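Local structure of mediator of RNA polymerase II transcription subunit 6 (Schizosaccharomyces pombe, 4H61) at residues L65-V74 with I86-E94. The protein serves as a subunit of Mediator, the coactivator complex that relays signals from gene-specific regulators to the basal RNA polymerase II transcription machinery. Numbering follows the deposited sequence.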
loop_
_atom_site.group_PDB
_atom_site.type_symbol
_atom_site.label_atom_id
_atom_site.label_comp_id
_atom_site.label_asym_id
_atom_site.label_seq_id
_atom_site.Cartn_x
_atom_site.Cartn_y
_atom_site.Cartn_z
ATOM N N LEU A 65 6.460 -8.765 -2.370
ATOM C CA LEU A 65 6.815 -7.858 -1.285
ATOM C C LEU A 65 7.366 -8.571 -0.044
ATOM O O LEU A 65 8.176 -8.004 0.690
ATOM C CB LEU A 65 5.628 -6.966 -0.910
ATOM C CG LEU A 65 5.220 -5.974 -2.005
ATOM C CD1 LEU A 65 3.949 -5.195 -1.645
ATOM C CD2 LEU A 65 6.370 -5.029 -2.313
ATOM N N LYS A 66 6.934 -9.807 0.193
ATOM C CA LYS A 66 7.381 -10.526 1.386
ATOM C C LYS A 66 8.893 -10.738 1.383
ATOM O O LYS A 66 9.537 -10.696 2.435
ATOM C CB LYS A 66 6.625 -11.848 1.560
ATOM C CG LYS A 66 5.183 -11.668 2.026
ATOM C CD LYS A 66 4.375 -12.966 1.954
ATOM C CE LYS A 66 4.742 -13.957 3.062
ATOM N NZ LYS A 66 3.984 -15.243 2.924
ATOM N N ARG A 67 9.455 -10.914 0.192
ATOM C CA ARG A 67 10.886 -11.169 0.028
ATOM C C ARG A 67 11.742 -9.911 0.136
ATOM O O ARG A 67 12.965 -9.984 0.051
ATOM C CB ARG A 67 11.152 -11.816 -1.335
ATOM C CG ARG A 67 10.003 -12.666 -1.859
ATOM C CD ARG A 67 10.217 -13.008 -3.317
ATOM N NE ARG A 67 11.606 -13.370 -3.570
ATOM C CZ ARG A 67 12.358 -12.829 -4.521
ATOM N NH1 ARG A 67 11.856 -11.903 -5.325
ATOM N NH2 ARG A 67 13.613 -13.226 -4.674
ATOM N N LEU A 68 11.109 -8.754 0.300
ATOM C CA LEU A 68 11.851 -7.495 0.311
ATOM C C LEU A 68 11.674 -6.726 1.613
ATOM O O LEU A 68 10.728 -6.974 2.363
ATOM C CB LEU A 68 11.418 -6.622 -0.867
ATOM C CG LEU A 68 11.415 -7.302 -2.236
ATOM C CD1 LEU A 68 10.763 -6.400 -3.249
ATOM C CD2 LEU A 68 12.833 -7.665 -2.676
ATOM N N THR A 69 12.592 -5.799 1.873
ATOM C CA THR A 69 12.499 -4.908 3.034
ATOM C C THR A 69 12.543 -3.450 2.588
ATOM O O THR A 69 13.228 -3.103 1.621
ATOM C CB THR A 69 13.626 -5.172 4.060
ATOM O OG1 THR A 69 14.905 -4.927 3.460
ATOM C CG2 THR A 69 13.593 -6.606 4.537
ATOM N N GLY A 70 11.799 -2.596 3.287
ATOM C CA GLY A 70 11.719 -1.191 2.931
ATOM C C GLY A 70 10.293 -0.698 2.826
ATOM O O GLY A 70 9.352 -1.435 3.150
ATOM N N ILE A 71 10.129 0.549 2.379
ATOM C CA ILE A 71 8.799 1.132 2.179
ATOM C C ILE A 71 7.951 0.310 1.195
ATOM O O ILE A 71 8.425 -0.089 0.126
ATOM C CB ILE A 71 8.890 2.591 1.670
ATOM C CG1 ILE A 71 9.662 3.460 2.665
ATOM C CG2 ILE A 71 7.508 3.174 1.426
ATOM C CD1 ILE A 71 9.178 3.334 4.065
ATOM N N GLN A 72 6.701 0.050 1.564
ATOM C CA GLN A 72 5.804 -0.730 0.716
ATOM C C GLN A 72 4.405 -0.147 0.751
ATOM O O GLN A 72 3.986 0.424 1.761
ATOM C CB GLN A 72 5.743 -2.201 1.158
ATOM C CG GLN A 72 7.088 -2.912 1.204
ATOM C CD GLN A 72 6.971 -4.422 1.456
ATOM O OE1 GLN A 72 6.023 -4.901 2.099
ATOM N NE2 GLN A 72 7.945 -5.177 0.942
ATOM N N PHE A 73 3.688 -0.301 -0.357
ATOM C CA PHE A 73 2.281 0.068 -0.419
ATOM C C PHE A 73 1.449 -1.169 -0.717
ATOM O O PHE A 73 1.719 -1.895 -1.675
ATOM C CB PHE A 73 2.049 1.127 -1.494
ATOM C CG PHE A 73 2.732 2.431 -1.204
ATOM C CD1 PHE A 73 2.132 3.373 -0.376
ATOM C CD2 PHE A 73 3.982 2.710 -1.740
ATOM C CE1 PHE A 73 2.760 4.573 -0.097
ATOM C CE2 PHE A 73 4.623 3.914 -1.465
ATOM C CZ PHE A 73 4.011 4.847 -0.644
ATOM N N VAL A 74 0.444 -1.420 0.110
ATOM C CA VAL A 74 -0.415 -2.571 -0.101
ATOM C C VAL A 74 -1.873 -2.181 0.045
ATOM O O VAL A 74 -2.207 -1.200 0.720
ATOM C CB VAL A 74 -0.090 -3.730 0.877
ATOM C CG1 VAL A 74 1.377 -4.118 0.780
ATOM C CG2 VAL A 74 -0.446 -3.342 2.308
ATOM N N ILE A 86 -5.417 1.877 1.181
ATOM C CA ILE A 86 -4.018 1.551 0.940
ATOM C C ILE A 86 -3.186 1.891 2.157
ATOM O O ILE A 86 -3.425 2.906 2.805
ATOM C CB ILE A 86 -3.487 2.333 -0.272
ATOM C CG1 ILE A 86 -4.252 1.923 -1.532
ATOM C CG2 ILE A 86 -1.997 2.115 -0.456
ATOM C CD1 ILE A 86 -3.910 2.742 -2.735
ATOM N N GLN A 87 -2.216 1.038 2.472
ATOM C CA GLN A 87 -1.349 1.260 3.619
ATOM C C GLN A 87 0.114 1.361 3.218
ATOM O O GLN A 87 0.638 0.491 2.513
ATOM C CB GLN A 87 -1.520 0.126 4.619
ATOM C CG GLN A 87 -0.406 0.017 5.632
ATOM C CD GLN A 87 -0.702 -1.028 6.687
ATOM O OE1 GLN A 87 -1.766 -1.006 7.307
ATOM N NE2 GLN A 87 0.233 -1.960 6.890
ATOM N N LYS A 88 0.764 2.435 3.658
ATOM C CA LYS A 88 2.210 2.574 3.539
ATOM C C LYS A 88 2.810 1.896 4.754
ATOM O O LYS A 88 2.378 2.143 5.881
ATOM C CB LYS A 88 2.609 4.056 3.482
ATOM C CG LYS A 88 4.108 4.365 3.619
ATOM C CD LYS A 88 4.465 5.564 2.734
ATOM C CE LYS A 88 5.397 6.583 3.380
ATOM N NZ LYS A 88 4.665 7.657 4.112
ATOM N N GLN A 89 3.791 1.028 4.530
ATOM C CA GLN A 89 4.401 0.288 5.623
ATOM C C GLN A 89 5.900 0.089 5.401
ATOM O O GLN A 89 6.374 0.034 4.268
ATOM C CB GLN A 89 3.718 -1.070 5.779
ATOM C CG GLN A 89 4.163 -2.114 4.754
ATOM C CD GLN A 89 3.210 -3.296 4.657
ATOM O OE1 GLN A 89 2.086 -3.249 5.160
ATOM N NE2 GLN A 89 3.660 -4.365 4.005
ATOM N N ASN A 90 6.654 0.003 6.486
ATOM C CA ASN A 90 8.046 -0.342 6.368
ATOM C C ASN A 90 8.212 -1.802 6.728
ATOM O O ASN A 90 8.034 -2.183 7.881
ATOM C CB ASN A 90 8.900 0.515 7.291
ATOM C CG ASN A 90 10.378 0.175 7.192
ATOM O OD1 ASN A 90 10.842 -0.350 6.172
ATOM N ND2 ASN A 90 11.124 0.456 8.255
ATOM N N ARG A 91 8.545 -2.628 5.746
ATOM C CA ARG A 91 8.672 -4.053 6.001
ATOM C C ARG A 91 10.054 -4.393 6.541
ATOM O O ARG A 91 11.062 -4.188 5.866
ATOM C CB ARG A 91 8.366 -4.847 4.733
ATOM C CG ARG A 91 8.601 -6.328 4.878
ATOM C CD ARG A 91 7.733 -7.116 3.924
ATOM N NE ARG A 91 7.214 -8.284 4.613
ATOM C CZ ARG A 91 5.930 -8.498 4.860
ATOM N NH1 ARG A 91 5.016 -7.635 4.439
ATOM N NH2 ARG A 91 5.563 -9.595 5.513
ATOM N N LEU A 92 10.095 -4.912 7.762
ATOM C CA LEU A 92 11.363 -5.167 8.448
ATOM C C LEU A 92 11.971 -6.475 7.991
ATOM O O LEU A 92 13.187 -6.582 7.857
ATOM C CB LEU A 92 11.172 -5.183 9.964
ATOM C CG LEU A 92 11.167 -3.849 10.721
ATOM C CD1 LEU A 92 10.569 -2.710 9.911
ATOM C CD2 LEU A 92 10.398 -4.024 12.023
ATOM N N ASN A 93 11.109 -7.464 7.765
ATOM C CA ASN A 93 11.497 -8.763 7.216
ATOM C C ASN A 93 10.269 -9.526 6.733
ATOM O O ASN A 93 9.234 -8.932 6.441
ATOM C CB ASN A 93 12.247 -9.587 8.250
ATOM C CG ASN A 93 11.565 -9.584 9.597
ATOM O OD1 ASN A 93 10.410 -10.009 9.729
ATOM N ND2 ASN A 93 12.277 -9.107 10.615
ATOM N N GLU A 94 10.369 -10.846 6.670
ATOM C CA GLU A 94 9.290 -11.647 6.100
ATOM C C GLU A 94 8.117 -11.798 7.055
ATOM O O GLU A 94 7.031 -12.215 6.654
ATOM C CB GLU A 94 9.816 -13.016 5.686
ATOM C CG GLU A 94 11.090 -12.932 4.874
ATOM C CD GLU A 94 11.561 -14.274 4.367
ATOM O OE1 GLU A 94 11.235 -15.308 4.997
ATOM O OE2 GLU A 94 12.260 -14.292 3.329
#
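Gln72 and Gln89 face each other as a hydrogen-bonded pair in the antiparallel hairpin formed by strands 70-79 and 83-91. Backbone bonds run both ways at Gly70-Arg91, Gln72-Gln89 and Val74-Gln87; Gln72 N to Gln89 O is 2.7 Å. Between them, Ile71-Asn90 and Phe73-Lys88 are non-hydrogen-bonded pairs.

The glutamine amides continue this pairing on one face of the sheet. Gln89 NE2 donates to Gln72 OE1 at 3.1 Å, in its carbonyl plane, and the two amides are nearly coplanar. Gln89 OE1 accepts from Gln87 NE2 at 2.8 Å. The other end of the Gln72 amide turns to helix 61-66, where NE2 donates to Leu65 O at 2.8 Å, and also to Asn43 OD1 of helix 43-53. Leu68 N reaches Leu65 O from the opposite face of its plane. With an alanine here in place of Gln72, Gln89 NE2 would probably lose this acceptor and Leu65 O one of its two donors.

The Arg91 side chain crosses that of Gln72 at a slant, its CD 3.3 Å from Gln72 OE1. Its CG lies anti to the backbone N (chi1 175°), which sends the chain toward the 65-68 turn. There Lys66 CA sits over one face of the guanidinium. Arg91 NE donates to Asn93 O, tying the group to the loop that follows its strand.

On the other sheet face, Lys88 runs alongside Phe73, with CD 3.5 Å from ring atom CE1.

Strand 83-91 continues the sheet to strand 97-106. Strand 70-79 is outermost within the chain, and Asn43 and Asn44 bond to its start. Phe32 of helix 28-33 meets the Phe73 ring.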